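Local coordinates for protein tyrosine phosphatase (Orf virus, PDB 5NCR) that acts as a tyrosine phosphatase with triple substrate specificity, probably removing phosphate from phosphoserine in proteins as well, at residues B[10-15]-B[170-175]; B[34-39]-B[53-58]; B[73-78]-B[95-100]; B[122-127]-B[159-164]. The protein carries 2 engineered substitutions. All blocks are in the same frame, centred on the assembly; numbering follows the deposited sequence.

Contact 1 (B[10-15]-B[170-175]); sequences RLLLRC and QLIKMF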
loop_
_atom_site.group_PDB
_atom_site.type_symbol
_atom_site.label_atom_id
_atom_site.label_comp_id
_atom_site.label_asym_id
_atom_site.label_seq_id
_atom_site.Cartn_x
_atom_site.Cartn_y
_atom_site.Cartn_z
ATOM N N ARG B 10 0.459 -3.235 -10.133
ATOM C CA ARG B 10 1.638 -3.953 -9.661
ATOM C C ARG B 10 2.026 -3.484 -8.249
ATOM O O ARG B 10 2.413 -4.305 -7.408
ATOM C CB ARG B 10 2.808 -3.770 -10.650
ATOM N N LEU B 11 1.888 -2.170 -7.990
ATOM C CA LEU B 11 2.137 -1.552 -6.675
ATOM C C LEU B 11 1.178 -2.217 -5.638
ATOM O O LEU B 11 1.630 -2.669 -4.587
ATOM C CB LEU B 11 1.814 -0.054 -6.768
ATOM C CG LEU B 11 2.747 0.966 -6.158
ATOM C CD1 LEU B 11 4.226 0.749 -6.558
ATOM C CD2 LEU B 11 2.345 2.347 -6.604
ATOM N N LEU B 12 -0.120 -2.276 -5.954
ATOM C CA LEU B 12 -1.142 -2.873 -5.073
ATOM C C LEU B 12 -0.954 -4.390 -4.881
ATOM O O LEU B 12 -1.084 -4.878 -3.757
ATOM C CB LEU B 12 -2.574 -2.538 -5.529
ATOM C CG LEU B 12 -3.728 -2.949 -4.581
ATOM C CD1 LEU B 12 -3.510 -2.411 -3.132
ATOM C CD2 LEU B 12 -5.051 -2.495 -5.138
ATOM N N LEU B 13 -0.578 -5.113 -5.955
ATOM C CA LEU B 13 -0.278 -6.537 -5.856
ATOM C C LEU B 13 0.859 -6.764 -4.840
ATOM O O LEU B 13 0.760 -7.676 -4.041
ATOM C CB LEU B 13 0.093 -7.094 -7.223
ATOM C CG LEU B 13 0.244 -8.616 -7.264
ATOM C CD1 LEU B 13 -1.122 -9.330 -7.018
ATOM C CD2 LEU B 13 0.867 -9.056 -8.561
ATOM N N ARG B 14 1.895 -5.883 -4.835
ATOM C CA ARG B 14 3.001 -5.900 -3.883
ATOM C C ARG B 14 2.523 -5.522 -2.495
ATOM O O ARG B 14 2.923 -6.215 -1.555
ATOM C CB ARG B 14 4.148 -4.978 -4.336
ATOM C CG ARG B 14 5.467 -5.375 -3.706
ATOM C CD ARG B 14 6.597 -4.442 -4.090
ATOM N NE ARG B 14 7.769 -4.648 -3.235
ATOM C CZ ARG B 14 8.912 -3.980 -3.355
ATOM N NH1 ARG B 14 9.055 -3.063 -4.303
ATOM N NH2 ARG B 14 9.921 -4.227 -2.529
ATOM N N CYS B 15 1.710 -4.415 -2.341
ATOM C CA CYS B 15 1.095 -3.995 -1.055
ATOM C C CYS B 15 0.360 -5.169 -0.374
ATOM O O CYS B 15 0.340 -5.255 0.858
ATOM C CB CYS B 15 0.119 -2.845 -1.264
ATOM S SG CYS B 15 0.888 -1.225 -1.481
ATOM N N GLN B 170 -5.706 -10.074 -11.032
ATOM C CA GLN B 170 -6.909 -9.994 -11.873
ATOM C C GLN B 170 -8.027 -9.180 -11.182
ATOM O O GLN B 170 -8.722 -8.421 -11.845
ATOM C CB GLN B 170 -7.427 -11.377 -12.249
ATOM C CG GLN B 170 -6.527 -12.099 -13.243
ATOM C CD GLN B 170 -7.126 -13.443 -13.587
ATOM O OE1 GLN B 170 -8.078 -13.553 -14.350
ATOM N NE2 GLN B 170 -6.592 -14.491 -13.042
ATOM N N LEU B 171 -8.164 -9.323 -9.863
ATOM C CA LEU B 171 -9.135 -8.573 -9.054
ATOM C C LEU B 171 -8.748 -7.098 -8.963
ATOM O O LEU B 171 -9.603 -6.228 -9.093
ATOM C CB LEU B 171 -9.273 -9.192 -7.655
ATOM C CG LEU B 171 -9.950 -10.568 -7.593
ATOM C CD1 LEU B 171 -9.724 -11.213 -6.263
ATOM C CD2 LEU B 171 -11.437 -10.469 -7.827
ATOM N N ILE B 172 -7.455 -6.812 -8.782
ATOM C CA ILE B 172 -6.944 -5.428 -8.771
ATOM C C ILE B 172 -7.291 -4.790 -10.111
ATOM O O ILE B 172 -7.868 -3.719 -10.116
ATOM C CB ILE B 172 -5.443 -5.344 -8.408
ATOM C CG1 ILE B 172 -5.221 -5.763 -6.932
ATOM C CG2 ILE B 172 -4.842 -3.931 -8.693
ATOM C CD1 ILE B 172 -3.813 -6.210 -6.581
ATOM N N LYS B 173 -6.980 -5.459 -11.232
ATOM C CA LYS B 173 -7.257 -4.945 -12.592
ATOM C C LYS B 173 -8.731 -4.604 -12.785
ATOM O O LYS B 173 -9.073 -3.516 -13.245
ATOM C CB LYS B 173 -6.843 -5.950 -13.680
ATOM C CG LYS B 173 -5.349 -6.102 -13.920
ATOM C CD LYS B 173 -4.662 -4.910 -14.562
ATOM C CE LYS B 173 -4.735 -4.848 -16.076
ATOM N NZ LYS B 173 -3.937 -3.702 -16.584
ATOM N N MET B 174 -9.594 -5.527 -12.396
ATOM C CA MET B 174 -11.032 -5.391 -12.527
ATOM C C MET B 174 -11.672 -4.324 -11.613
ATOM O O MET B 174 -12.510 -3.570 -12.088
ATOM C CB MET B 174 -11.659 -6.780 -12.308
ATOM C CG MET B 174 -13.155 -6.830 -12.348
ATOM S SD MET B 174 -13.679 -8.540 -12.662
ATOM C CE MET B 174 -13.557 -8.537 -14.489
ATOM N N PHE B 175 -11.330 -4.296 -10.316
ATOM C CA PHE B 175 -12.015 -3.431 -9.348
ATOM C C PHE B 175 -11.243 -2.188 -8.916
ATOM O O PHE B 175 -11.826 -1.270 -8.317
ATOM C CB PHE B 175 -12.468 -4.228 -8.118
ATOM C CG PHE B 175 -13.457 -5.323 -8.441
ATOM C CD1 PHE B 175 -14.795 -5.024 -8.698
ATOM C CD2 PHE B 175 -13.056 -6.653 -8.480
ATOM C CE1 PHE B 175 -15.713 -6.039 -9.001
ATOM C CE2 PHE B 175 -13.976 -7.670 -8.775
ATOM C CZ PHE B 175 -15.305 -7.360 -8.997
#

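Contact 2 (B[34-39]-B[53-58]); sequences HVYLGS and VDFKCL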
loop_
_atom_site.group_PDB
_atom_site.type_symbol
_atom_site.label_atom_id
_atom_site.label_comp_id
_atom_site.label_asym_id
_atom_site.label_seq_id
_atom_site.Cartn_x
_atom_site.Cartn_y
_atom_site.Cartn_z
ATOM N N HIS B 34 -25.833 -12.059 4.231
ATOM C CA HIS B 34 -26.183 -13.369 3.672
ATOM C C HIS B 34 -25.060 -14.099 2.918
ATOM O O HIS B 34 -25.266 -15.240 2.528
ATOM C CB HIS B 34 -27.440 -13.257 2.790
ATOM C CG HIS B 34 -28.550 -12.501 3.454
ATOM N ND1 HIS B 34 -29.197 -13.036 4.572
ATOM C CD2 HIS B 34 -29.065 -11.278 3.211
ATOM C CE1 HIS B 34 -30.087 -12.138 4.952
ATOM N NE2 HIS B 34 -30.052 -11.063 4.176
ATOM N N VAL B 35 -23.893 -13.483 2.704
ATOM C CA VAL B 35 -22.805 -14.172 1.988
ATOM C C VAL B 35 -21.698 -14.597 2.965
ATOM O O VAL B 35 -21.234 -13.807 3.768
ATOM C CB VAL B 35 -22.266 -13.403 0.754
ATOM C CG1 VAL B 35 -21.176 -14.197 0.017
ATOM C CG2 VAL B 35 -23.409 -13.049 -0.185
ATOM N N TYR B 36 -21.321 -15.876 2.904
ATOM C CA TYR B 36 -20.318 -16.496 3.753
ATOM C C TYR B 36 -19.208 -17.069 2.897
ATOM O O TYR B 36 -19.439 -17.499 1.760
ATOM C CB TYR B 36 -20.947 -17.617 4.602
ATOM C CG TYR B 36 -22.017 -17.183 5.587
ATOM C CD1 TYR B 36 -23.297 -16.846 5.156
ATOM C CD2 TYR B 36 -21.781 -17.209 6.955
ATOM C CE1 TYR B 36 -24.299 -16.505 6.060
ATOM C CE2 TYR B 36 -22.778 -16.882 7.868
ATOM C CZ TYR B 36 -24.027 -16.509 7.417
ATOM O OH TYR B 36 -25.010 -16.177 8.321
ATOM N N LEU B 37 -17.996 -17.044 3.455
ATOM C CA LEU B 37 -16.774 -17.552 2.854
ATOM C C LEU B 37 -16.342 -18.734 3.707
ATOM O O LEU B 37 -16.287 -18.610 4.918
ATOM C CB LEU B 37 -15.695 -16.435 2.831
ATOM C CG LEU B 37 -14.261 -16.796 2.447
ATOM C CD1 LEU B 37 -14.213 -17.465 1.098
ATOM C CD2 LEU B 37 -13.390 -15.549 2.382
ATOM N N GLY B 38 -16.081 -19.867 3.069
ATOM C CA GLY B 38 -15.669 -21.061 3.783
ATOM C C GLY B 38 -14.818 -22.007 2.984
ATOM O O GLY B 38 -14.475 -21.733 1.827
ATOM N N SER B 39 -14.480 -23.142 3.624
ATOM C CA SER B 39 -13.651 -24.199 3.059
ATOM C C SER B 39 -14.503 -25.440 2.752
ATOM O O SER B 39 -15.720 -25.425 2.959
ATOM C CB SER B 39 -12.577 -24.571 4.077
ATOM O OG SER B 39 -13.192 -25.201 5.189
ATOM N N VAL B 53 -26.521 -22.444 10.065
ATOM C CA VAL B 53 -27.085 -21.439 9.163
ATOM C C VAL B 53 -27.976 -22.158 8.119
ATOM O O VAL B 53 -27.570 -23.181 7.553
ATOM C CB VAL B 53 -25.990 -20.537 8.504
ATOM C CG1 VAL B 53 -26.576 -19.660 7.384
ATOM C CG2 VAL B 53 -25.256 -19.689 9.541
ATOM N N ASP B 54 -29.189 -21.639 7.891
ATOM C CA ASP B 54 -30.106 -22.208 6.917
ATOM C C ASP B 54 -29.659 -21.775 5.523
ATOM O O ASP B 54 -30.308 -20.910 4.924
ATOM C CB ASP B 54 -31.553 -21.741 7.183
ATOM C CG ASP B 54 -32.599 -22.271 6.197
ATOM O OD1 ASP B 54 -32.329 -23.303 5.539
ATOM O OD2 ASP B 54 -33.695 -21.663 6.101
ATOM N N PHE B 55 -28.572 -22.376 5.004
ATOM C CA PHE B 55 -28.041 -22.049 3.690
ATOM C C PHE B 55 -29.007 -22.425 2.592
ATOM O O PHE B 55 -29.581 -23.522 2.619
ATOM C CB PHE B 55 -26.677 -22.711 3.464
ATOM C CG PHE B 55 -25.563 -21.986 4.158
ATOM C CD1 PHE B 55 -25.139 -20.738 3.708
ATOM C CD2 PHE B 55 -24.952 -22.532 5.289
ATOM C CE1 PHE B 55 -24.117 -20.051 4.361
ATOM C CE2 PHE B 55 -23.910 -21.856 5.926
ATOM C CZ PHE B 55 -23.510 -20.611 5.463
ATOM N N LYS B 56 -29.238 -21.490 1.662
ATOM C CA LYS B 56 -30.136 -21.759 0.539
ATOM C C LYS B 56 -29.330 -22.033 -0.716
ATOM O O LYS B 56 -29.814 -22.705 -1.627
ATOM C CB LYS B 56 -31.092 -20.576 0.323
ATOM N N CYS B 57 -28.099 -21.500 -0.755
ATOM C CA CYS B 57 -27.198 -21.614 -1.903
ATOM C C CYS B 57 -25.759 -21.931 -1.510
ATOM O O CYS B 57 -25.273 -21.476 -0.472
ATOM C CB CYS B 57 -27.262 -20.358 -2.767
ATOM S SG CYS B 57 -28.937 -19.807 -3.166
ATOM N N LEU B 58 -25.087 -22.700 -2.358
ATOM C CA LEU B 58 -23.682 -23.078 -2.237
ATOM C C LEU B 58 -22.992 -22.705 -3.542
ATOM O O LEU B 58 -23.484 -23.035 -4.623
ATOM C CB LEU B 58 -23.505 -24.575 -1.980
ATOM C CG LEU B 58 -23.831 -25.110 -0.600
ATOM C CD1 LEU B 58 -24.045 -26.608 -0.660
ATOM C CD2 LEU B 58 -22.728 -24.784 0.382
#

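Contact 3 (B[73-78]-B[95-100]); sequences TAYHIP and VKLLAR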
loop_
_atom_site.group_PDB
_atom_site.type_symbol
_atom_site.label_atom_id
_atom_site.label_comp_id
_atom_site.label_asym_id
_atom_site.label_seq_id
_atom_site.Cartn_x
_atom_site.Cartn_y
_atom_site.Cartn_z
ATOM N N THR B 73 -29.414 -25.075 -3.448
ATOM C CA THR B 73 -28.962 -24.979 -4.839
ATOM C C THR B 73 -27.435 -24.775 -4.864
ATOM O O THR B 73 -26.937 -23.829 -4.259
ATOM C CB THR B 73 -29.720 -23.852 -5.578
ATOM O OG1 THR B 73 -31.119 -24.134 -5.562
ATOM C CG2 THR B 73 -29.261 -23.684 -7.018
ATOM N N ALA B 74 -26.701 -25.657 -5.567
ATOM C CA ALA B 74 -25.251 -25.531 -5.683
ATOM C C ALA B 74 -24.855 -25.056 -7.083
ATOM O O ALA B 74 -25.244 -25.664 -8.089
ATOM C CB ALA B 74 -24.567 -26.847 -5.368
ATOM N N TYR B 75 -24.143 -23.940 -7.138
ATOM C CA TYR B 75 -23.604 -23.369 -8.375
ATOM C C TYR B 75 -22.141 -23.832 -8.413
ATOM O O TYR B 75 -21.406 -23.652 -7.439
ATOM C CB TYR B 75 -23.702 -21.834 -8.367
ATOM C CG TYR B 75 -25.126 -21.326 -8.242
ATOM C CD1 TYR B 75 -25.970 -21.281 -9.342
ATOM C CD2 TYR B 75 -25.631 -20.893 -7.021
ATOM C CE1 TYR B 75 -27.300 -20.867 -9.222
ATOM C CE2 TYR B 75 -26.952 -20.439 -6.899
ATOM C CZ TYR B 75 -27.778 -20.402 -8.009
ATOM O OH TYR B 75 -29.081 -19.943 -7.901
ATOM N N HIS B 76 -21.752 -24.504 -9.493
ATOM C CA HIS B 76 -20.414 -25.059 -9.649
ATOM C C HIS B 76 -19.581 -24.222 -10.602
ATOM O O HIS B 76 -19.937 -24.043 -11.768
ATOM C CB HIS B 76 -20.504 -26.536 -10.099
ATOM C CG HIS B 76 -19.181 -27.251 -10.138
ATOM N ND1 HIS B 76 -18.860 -28.116 -11.173
ATOM C CD2 HIS B 76 -18.127 -27.187 -9.286
ATOM C CE1 HIS B 76 -17.642 -28.566 -10.903
ATOM N NE2 HIS B 76 -17.158 -28.032 -9.785
ATOM N N ILE B 77 -18.506 -23.666 -10.087
ATOM C CA ILE B 77 -17.571 -22.844 -10.850
ATOM C C ILE B 77 -16.237 -23.562 -10.665
ATOM O O ILE B 77 -15.541 -23.360 -9.663
ATOM C CB ILE B 77 -17.585 -21.334 -10.438
ATOM C CG1 ILE B 77 -19.028 -20.747 -10.531
ATOM C CG2 ILE B 77 -16.619 -20.557 -11.366
ATOM C CD1 ILE B 77 -19.369 -19.635 -9.711
ATOM N N PRO B 78 -15.960 -24.575 -11.503
ATOM C CA PRO B 78 -14.703 -25.320 -11.323
ATOM C C PRO B 78 -13.544 -24.456 -11.759
ATOM O O PRO B 78 -13.578 -23.816 -12.801
ATOM C CB PRO B 78 -14.875 -26.597 -12.170
ATOM C CG PRO B 78 -16.112 -26.371 -13.000
ATOM C CD PRO B 78 -16.672 -24.995 -12.727
ATOM N N VAL B 95 -20.149 -11.903 -9.039
ATOM C CA VAL B 95 -20.509 -10.809 -8.112
ATOM C C VAL B 95 -21.985 -10.412 -8.264
ATOM O O VAL B 95 -22.642 -10.092 -7.272
ATOM C CB VAL B 95 -19.549 -9.584 -8.179
ATOM C CG1 VAL B 95 -18.117 -10.003 -7.870
ATOM C CG2 VAL B 95 -19.632 -8.863 -9.513
ATOM N N LYS B 96 -22.505 -10.441 -9.500
ATOM C CA LYS B 96 -23.904 -10.136 -9.779
ATOM C C LYS B 96 -24.799 -11.193 -9.147
ATOM O O LYS B 96 -25.789 -10.843 -8.496
ATOM C CB LYS B 96 -24.144 -10.030 -11.291
ATOM C CG LYS B 96 -25.460 -9.338 -11.628
ATOM C CD LYS B 96 -25.682 -9.178 -13.124
ATOM C CE LYS B 96 -27.041 -8.567 -13.416
ATOM N NZ LYS B 96 -28.161 -9.538 -13.227
ATOM N N LEU B 97 -24.403 -12.478 -9.254
ATOM C CA LEU B 97 -25.124 -13.603 -8.648
ATOM C C LEU B 97 -25.157 -13.460 -7.105
ATOM O O LEU B 97 -26.211 -13.641 -6.504
ATOM C CB LEU B 97 -24.472 -14.950 -9.066
ATOM C CG LEU B 97 -24.880 -16.249 -8.309
ATOM C CD1 LEU B 97 -26.325 -16.572 -8.496
ATOM C CD2 LEU B 97 -24.037 -17.405 -8.749
ATOM N N LEU B 98 -24.010 -13.162 -6.480
ATOM C CA LEU B 98 -23.938 -12.992 -5.028
ATOM C C LEU B 98 -24.770 -11.802 -4.555
ATOM O O LEU B 98 -25.473 -11.914 -3.548
ATOM C CB LEU B 98 -22.485 -12.906 -4.543
ATOM C CG LEU B 98 -21.639 -14.181 -4.737
ATOM C CD1 LEU B 98 -20.201 -13.937 -4.385
ATOM C CD2 LEU B 98 -22.197 -15.375 -3.956
ATOM N N ALA B 99 -24.764 -10.699 -5.326
ATOM C CA ALA B 99 -25.579 -9.523 -5.011
ATOM C C ALA B 99 -27.102 -9.854 -5.099
ATOM O O ALA B 99 -27.886 -9.376 -4.272
ATOM C CB ALA B 99 -25.231 -8.374 -5.943
ATOM N N ARG B 100 -27.504 -10.696 -6.075
ATOM C CA ARG B 100 -28.893 -11.123 -6.258
ATOM C C ARG B 100 -29.327 -12.020 -5.085
ATOM O O ARG B 100 -30.446 -11.862 -4.583
ATOM C CB ARG B 100 -29.068 -11.858 -7.600
ATOM C CG ARG B 100 -30.492 -11.849 -8.139
ATOM C CD ARG B 100 -30.719 -12.903 -9.219
ATOM N NE ARG B 100 -31.049 -14.218 -8.650
ATOM C CZ ARG B 100 -30.374 -15.338 -8.897
ATOM N NH1 ARG B 100 -29.332 -15.326 -9.716
ATOM N NH2 ARG B 100 -30.739 -16.482 -8.327
#

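Contact 4 (B[122-127]-B[159-164]); sequences AAMGYV and GAFLEN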
loop_
_atom_site.group_PDB
_atom_site.type_symbol
_atom_site.label_atom_id
_atom_site.label_comp_id
_atom_site.label_asym_id
_atom_site.label_seq_id
_atom_site.Cartn_x
_atom_site.Cartn_y
_atom_site.Cartn_z
ATOM N N ALA B 122 -13.540 -14.772 -5.076
ATOM C CA ALA B 122 -14.973 -14.483 -5.217
ATOM C C ALA B 122 -15.409 -13.515 -4.109
ATOM O O ALA B 122 -16.077 -12.515 -4.392
ATOM C CB ALA B 122 -15.763 -15.776 -5.108
ATOM N N ALA B 123 -14.969 -13.796 -2.863
ATOM C CA ALA B 123 -15.240 -12.990 -1.678
ATOM C C ALA B 123 -14.706 -11.535 -1.863
ATOM O O ALA B 123 -15.436 -10.585 -1.631
ATOM C CB ALA B 123 -14.587 -13.636 -0.471
ATOM N N MET B 124 -13.457 -11.386 -2.304
ATOM C CA MET B 124 -12.822 -10.089 -2.559
ATOM C C MET B 124 -13.571 -9.341 -3.638
ATOM O O MET B 124 -13.903 -8.165 -3.449
ATOM C CB MET B 124 -11.350 -10.278 -2.968
ATOM C CG MET B 124 -10.540 -8.988 -2.892
ATOM S SD MET B 124 -10.391 -8.348 -1.183
ATOM C CE MET B 124 -10.008 -6.615 -1.549
ATOM N N GLY B 125 -13.875 -10.040 -4.742
ATOM C CA GLY B 125 -14.625 -9.444 -5.840
ATOM C C GLY B 125 -15.972 -8.923 -5.384
ATOM O O GLY B 125 -16.332 -7.784 -5.680
ATOM N N TYR B 126 -16.706 -9.736 -4.628
ATOM C CA TYR B 126 -18.034 -9.368 -4.145
ATOM C C TYR B 126 -18.029 -8.175 -3.160
ATOM O O TYR B 126 -18.887 -7.296 -3.256
ATOM C CB TYR B 126 -18.747 -10.584 -3.567
ATOM C CG TYR B 126 -20.100 -10.233 -2.992
ATOM C CD1 TYR B 126 -21.091 -9.672 -3.784
ATOM C CD2 TYR B 126 -20.354 -10.361 -1.634
ATOM C CE1 TYR B 126 -22.313 -9.275 -3.242
ATOM C CE2 TYR B 126 -21.594 -10.018 -1.090
ATOM C CZ TYR B 126 -22.566 -9.464 -1.895
ATOM O OH TYR B 126 -23.764 -9.087 -1.337
ATOM N N VAL B 127 -17.062 -8.144 -2.248
ATOM C CA VAL B 127 -16.891 -7.051 -1.292
ATOM C C VAL B 127 -16.556 -5.742 -2.049
ATOM O O VAL B 127 -17.113 -4.696 -1.727
ATOM C CB VAL B 127 -15.869 -7.415 -0.188
ATOM C CG1 VAL B 127 -15.539 -6.188 0.660
ATOM C CG2 VAL B 127 -16.420 -8.547 0.707
ATOM N N GLY B 159 -6.527 -15.519 8.411
ATOM C CA GLY B 159 -5.125 -15.934 8.442
ATOM C C GLY B 159 -4.536 -16.063 7.060
ATOM O O GLY B 159 -3.461 -15.526 6.794
ATOM N N ALA B 160 -5.206 -16.839 6.189
ATOM C CA ALA B 160 -4.820 -17.017 4.799
ATOM C C ALA B 160 -6.000 -16.591 3.979
ATOM O O ALA B 160 -7.128 -17.046 4.228
ATOM C CB ALA B 160 -4.492 -18.463 4.516
ATOM N N PHE B 161 -5.754 -15.703 3.011
ATOM C CA PHE B 161 -6.813 -15.170 2.169
ATOM C C PHE B 161 -6.233 -14.635 0.889
ATOM O O PHE B 161 -5.403 -13.732 0.938
ATOM C CB PHE B 161 -7.595 -14.059 2.930
ATOM C CG PHE B 161 -8.584 -13.288 2.075
ATOM C CD1 PHE B 161 -9.782 -13.865 1.677
ATOM C CD2 PHE B 161 -8.321 -11.970 1.698
ATOM C CE1 PHE B 161 -10.694 -13.149 0.882
ATOM C CE2 PHE B 161 -9.241 -11.247 0.928
ATOM C CZ PHE B 161 -10.411 -11.846 0.505
ATOM N N LEU B 162 -6.667 -15.172 -0.252
ATOM C CA LEU B 162 -6.267 -14.671 -1.563
ATOM C C LEU B 162 -4.745 -14.499 -1.719
ATOM O O LEU B 162 -4.239 -13.425 -2.049
ATOM C CB LEU B 162 -7.049 -13.370 -1.800
ATOM C CG LEU B 162 -7.091 -12.747 -3.191
ATOM C CD1 LEU B 162 -7.441 -13.755 -4.285
ATOM C CD2 LEU B 162 -8.035 -11.582 -3.174
ATOM N N GLU B 163 -4.024 -15.570 -1.421
ATOM C CA GLU B 163 -2.573 -15.645 -1.478
ATOM C C GLU B 163 -2.130 -15.726 -2.931
ATOM O O GLU B 163 -1.070 -15.212 -3.291
ATOM C CB GLU B 163 -2.068 -16.865 -0.657
ATOM C CG GLU B 163 -2.606 -16.919 0.779
ATOM C CD GLU B 163 -2.250 -15.730 1.646
ATOM O OE1 GLU B 163 -1.110 -15.244 1.513
ATOM O OE2 GLU B 163 -3.110 -15.262 2.427
ATOM N N ASN B 164 -2.961 -16.357 -3.771
ATOM C CA ASN B 164 -2.753 -16.512 -5.201
ATOM C C ASN B 164 -2.656 -15.099 -5.830
ATOM O O ASN B 164 -3.653 -14.373 -5.920
ATOM C CB ASN B 164 -3.913 -17.314 -5.807
ATOM C CG ASN B 164 -3.742 -17.649 -7.256
ATOM O OD1 ASN B 164 -3.355 -16.831 -8.067
ATOM N ND2 ASN B 164 -4.030 -18.868 -7.622
#

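Contact 1 (B[10-15]-B[170-175])
L12 and I172 form the heart of this helix-to-helix contact, where their CA atoms come within 7.3 Å of each other. L12 holds its CG anti to the backbone N (chi1 -172°), which swings the branched end toward the second helix. Its CD2 methyl settles in the fork of I172, 3.7 Å from I172 CG1 and nearly as close to I172 CG2, and F144 and F147 of helix 140-158 also touch the L12 side chain. One residue on, L13 is met mainly at its backbone: I172 CD1 lies 3.5 Å from L13 N and 3.6 Å from L13 CA. That methyl also approaches L13 CB and L13 CD1, each at 4.1 Å, and the two side chains run about at right angles. The isoleucine spans both leucines: CG1 and CG2 lie against L12, and CD1 reaches L12 and L13. The side chains meet through carbon atoms alone, and no hydrogen bond joins the segments. The carbonyl of L13 turns to R168 and T16 instead, giving the N-terminal helix a polar link to helix 165-177. At the end of the segment, C15 O is hydrogen-bonded to Y152 OH, while C15 SG makes a disulfide with C15 of the second subunit. The arrangement is a packed pair of terminal helices: helix 7-15 lies on the C-terminal helix of the phosphatase domain and carries the covalent bridge of the homodimer.

Contact 2 (B[34-39]-B[53-58])
Y36 and F55 share the same first torsion, CG anti to the carbonyl carbon (chi1 -63° and -78°), and this brings the two rings together as a T-shaped pair. The edge of F55 points at one face of Y36, with the ring centroids 5.0 Å apart and the planes at 78°. The approach is off-centre. F55 CE1 comes to 3.4 Å from Y36 CD1, a tight touch, while F55 CZ sits 3.7 Å from Y36 CG, so the phenylalanine meets the part of the tyrosine ring near its own backbone. Toward the other end, V53 takes over: its CG2 is 3.7 Å from Y36 OH and its CG1 3.9 Å from the same oxygen. V53 CG1 also stands 3.6 Å above the centre of the F55 ring, which places the valine against both aromatic groups at once. The contact joins strand 35-38 to the loop before the parallel strand 57-60, across a beta-alpha-beta crossover whose helix, 40-47, follows the N-cap S39. The strands are not neighbours; strand 108-111 runs between them, and the Y36 backbone bonds to T108 and V110 on it. L109 of that strand touches both Y36 and F55, so the aromatic pair bridges across it. An inverse gamma turn centred on D54 brings F55 N back to V53 O in a weak bond of 2.9 Å, holding V53 and F55 close before strand 57-60.

Contact 3 (B[73-78]-B[95-100])
Strand 73-76 faces helix 90-103 at a layer-to-layer spacing, the closest CA atoms, those of Y75 and L97, being 9.9 Å apart, so side chains alone make the contact. Y75 and L97 fill most of that gap. With its CG anti to the backbone N (chi1 167°), L97 sends its isobutyl end toward the strand and lays both methyls over the same face of the tyrosine. CD2 is the nearer to the base of the ring, 4.1 Å from Y75 CG, while CD1 reaches the phenolic end, 4.1 Å from Y75 CZ. A CH-pi contact results: L97 CD2 is 4.3 Å from the ring centroid and only 17° off the ring normal. R100, one helical turn further along, approaches the phenol oxygen. Its chain bends at chi3 and brings NH2 to 3.9 Å from Y75 OH, with that oxygen in line with the guanidinium plane. The distance is too long for a hydrogen bond; the two planes stand 78° apart. The firm partner of this arginine is E104, which forms a salt bridge with R100 NE. On the strand side, the backbone of Y75 bonds to L58 and N60, and its side chain also touches C57. Deeper in the same interface, L98 packs on V59, T108 and V110. Such packing belongs to the alpha/beta fold of dual-specificity phosphatases: helix 90-103 covers one face of the sheet as the crossover from strand 73-76 to the parallel strand 108-111.

Contact 4 (B[122-127]-B[159-164])
F161 meets the helix with its rim, and two consecutive helical residues line that edge. The ring lies so that A123 CB is near its plane, 4.2 Å from F161 CE1, while the sulfur of M124 lies beyond CZ, 3.8 Å from F161 CE2. This is a Met-aromatic contact of the edge type: SD is 5.0 Å from the ring centroid and 87° off the normal. A bend at chi2 (65°) sets the sulfur at the ring edge while the methyl leads away, and the two side chains cross at about a right angle. L162 comes in differently. Its CD2 methyl touches both M124 CB and M124 CG, each at 3.6 Å, and its own CB lies over the centre of one F161 face, so both residues pack together and touch M124 CB. Helix 118-134 follows the loop that carries the phosphate-binding signature of this phosphatase family, and the L162 backbone bonds to V116 in that loop. The contact packs the connection between helices 140-158 and 165-177 against the central helix of the catalytic domain. E163 steadies the turn behind the ring: F161 N donates to E163 OE2 over 2.7 Å, nearly straight at 165°, and OE2 uses its anti lone pair. The same oxygen forms a salt bridge with R155. N164 then caps the start of helix 165-177, and its ND2 reaches D81 and D82.

From the N terminus, contact 1 closes the widest loop, bringing helix 7-15 onto helix 165-177, and the other three nest inside it in series. Contact 2 closes first, over the short helix between strands 35-38 and 57-60; contact 3 follows, tying strand 73-76 to helix 90-103; contact 4 spans helix 140-158. Neighbouring strands join contacts 2 and 3, which share the sheet through backbone pairing of L58 with T73 and Y75. The helix segment 122-127 of contact 4 is central: L37 packs on A123, V95 and L98 on Y126, and L171 on M124, linking sheet, helix 90-103 and C-terminal helix. Contacts 1 and 2 do not touch, their centres being about 27 Å apart.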